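Local coordinates for chitin binding protein (Streptomyces lividans, PDB 5FTZ) that probably acts as a copper-dependent lytic polysaccharide monooxygenase of family AA10 that binds and oxidatively cleaves chitin, at residues 92-97 with 154-159. Numbering follows the deposited sequence.
Sequences ATTDFK and VWTVHD. With CU (copper (II) ion), chain C.
Trp155 NE1 donates to Thr93 OG1 at 2.8 Å, a nearly straight bond with the hydroxyl lying at the indole edge, close to the ring plane. The same OG1 also hydrogen-bonds to the carbonyl of His91, a ligand of the histidine-brace copper. Between the backbones, Lys97 and Val154 form an antiparallel hydrogen-bonded pair; farther along, Asp95 O accepts from Thr156 N and Thr94 N donates to Thr156 O (2.9 Å), so that Thr94 and Asp95 together face Thr156 in a classic beta bulge. The ladder ends where His158 N reaches Ala92 O (2.9 Å), which it approaches from above the carbonyl plane. One water joins Thr94 OG1 to His158 ND1, while another links Asp95 OD1, Thr156 OG1 and Val154 O. His158 NE2 (1.9 Å) and Asp159 OD2 bind a copper ion shared with the second subunit's His158 and Asp159. Phe96 and Trp155 run side by side, planes 12° apart but barely overlapping, with Phe96 CE1 3.3 Å from Trp155 CD1 over the indole face. Trp155 CG is anti to its own backbone N (chi1 169°), which brings the indole beside Phe96; Trp85, Phe87 and Phe164 pack around it. Replacing Trp155 by an alanine would remove the indole N-H and is likely to open a gap beside Phe96 and leave the Thr93 hydroxyl freer to turn. These paired strands belong to the LPMO beta-sandwich, the Trp155 side chain lying about 5 Å from another copper, probably that of the His1-His91 histidine brace.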
# COMPACT_ATOMS: atom_id res chain seq x y z
N ALA A 92 5.49 6.71 2.00
CA ALA A 92 4.04 6.56 1.89
C ALA A 92 3.47 6.55 3.31
O ALA A 92 3.97 5.87 4.19
CB ALA A 92 3.67 5.28 1.16
N THR A 93 2.38 7.30 3.51
CA THR A 93 1.90 7.62 4.82
C THR A 93 0.45 7.20 4.98
O THR A 93 -0.40 7.50 4.11
CB THR A 93 2.04 9.14 5.03
OG1 THR A 93 3.47 9.42 5.02
CG2 THR A 93 1.41 9.61 6.35
N THR A 94 0.13 6.62 6.15
CA THR A 94 -1.22 6.30 6.55
C THR A 94 -1.86 7.54 7.15
O THR A 94 -2.88 8.00 6.63
CB THR A 94 -1.25 5.15 7.56
OG1 THR A 94 -0.70 4.00 6.91
CG2 THR A 94 -2.66 4.83 8.05
N ASP A 95 -1.31 8.13 8.21
CA ASP A 95 -1.91 9.31 8.82
C ASP A 95 -0.93 10.04 9.73
O ASP A 95 0.19 9.59 10.00
CB ASP A 95 -3.21 8.98 9.57
CG ASP A 95 -3.01 8.26 10.83
OD1 ASP A 95 -1.93 7.86 11.18
OD2 ASP A 95 -4.03 8.12 11.55
N PHE A 96 -1.37 11.22 10.11
CA PHE A 96 -0.76 12.04 11.18
C PHE A 96 -1.77 12.24 12.27
O PHE A 96 -2.92 12.59 11.95
CB PHE A 96 -0.30 13.41 10.65
CG PHE A 96 0.74 13.34 9.56
CD1 PHE A 96 2.11 13.29 9.86
CD2 PHE A 96 0.39 13.25 8.24
CE1 PHE A 96 3.07 13.19 8.86
CE2 PHE A 96 1.33 13.18 7.25
CZ PHE A 96 2.67 13.13 7.56
N LYS A 97 -1.37 12.07 13.52
CA LYS A 97 -2.29 12.29 14.65
C LYS A 97 -1.56 13.13 15.67
O LYS A 97 -0.34 12.93 15.88
CB LYS A 97 -2.73 11.01 15.32
CG LYS A 97 -3.58 10.13 14.43
CD LYS A 97 -3.92 8.85 15.11
CE LYS A 97 -5.03 8.12 14.37
NZ LYS A 97 -4.69 6.71 14.30
N VAL A 154 2.33 11.92 15.97
CA VAL A 154 2.59 10.56 15.53
C VAL A 154 2.35 10.44 14.04
O VAL A 154 1.25 10.75 13.56
CB VAL A 154 1.74 9.56 16.33
CG1 VAL A 154 2.18 8.14 15.92
CG2 VAL A 154 1.88 9.73 17.84
N TRP A 155 3.38 10.03 13.32
CA TRP A 155 3.35 9.83 11.87
C TRP A 155 3.39 8.33 11.57
O TRP A 155 4.39 7.70 11.83
CB TRP A 155 4.54 10.55 11.25
CG TRP A 155 4.79 10.22 9.81
CD1 TRP A 155 3.86 9.96 8.86
CD2 TRP A 155 6.07 10.20 9.15
NE1 TRP A 155 4.50 9.71 7.63
CE2 TRP A 155 5.84 9.91 7.79
CE3 TRP A 155 7.38 10.44 9.57
CZ2 TRP A 155 6.89 9.78 6.88
CZ3 TRP A 155 8.39 10.37 8.66
CH2 TRP A 155 8.14 10.03 7.34
N THR A 156 2.29 7.78 11.06
CA THR A 156 2.23 6.35 10.80
C THR A 156 2.52 6.05 9.34
O THR A 156 1.92 6.65 8.44
CB THR A 156 0.90 5.77 11.21
OG1 THR A 156 0.69 5.99 12.63
CG2 THR A 156 0.80 4.26 10.90
N VAL A 157 3.47 5.15 9.12
CA VAL A 157 3.95 4.85 7.78
C VAL A 157 3.16 3.70 7.15
O VAL A 157 3.01 2.65 7.75
CB VAL A 157 5.46 4.54 7.83
CG1 VAL A 157 6.00 4.16 6.47
CG2 VAL A 157 6.21 5.77 8.39
N HIS A 158 2.73 3.92 5.93
CA HIS A 158 1.93 2.95 5.19
C HIS A 158 2.75 1.66 4.88
O HIS A 158 3.90 1.70 4.52
CB HIS A 158 1.53 3.63 3.91
CG HIS A 158 0.82 2.74 2.90
ND1 HIS A 158 -0.54 2.51 2.91
CD2 HIS A 158 1.30 2.21 1.75
CE1 HIS A 158 -0.86 1.77 1.85
NE2 HIS A 158 0.23 1.57 1.16
N ASP A 159 2.07 0.52 5.00
CA ASP A 159 2.65 -0.78 4.65
C ASP A 159 3.91 -1.04 5.44
O ASP A 159 4.90 -1.57 4.96
CB ASP A 159 2.87 -0.90 3.15
CG ASP A 159 1.55 -1.12 2.40
OD1 ASP A 159 0.50 -1.25 3.00
OD2 ASP A 159 1.64 -1.19 1.14
CU CU C . 0.22 0.19 -0.21
O HOH W 1 -2.39 3.34 4.90
O HOH W 2 0.30 1.76 8.39
O HOH W 3 -0.44 8.42 13.30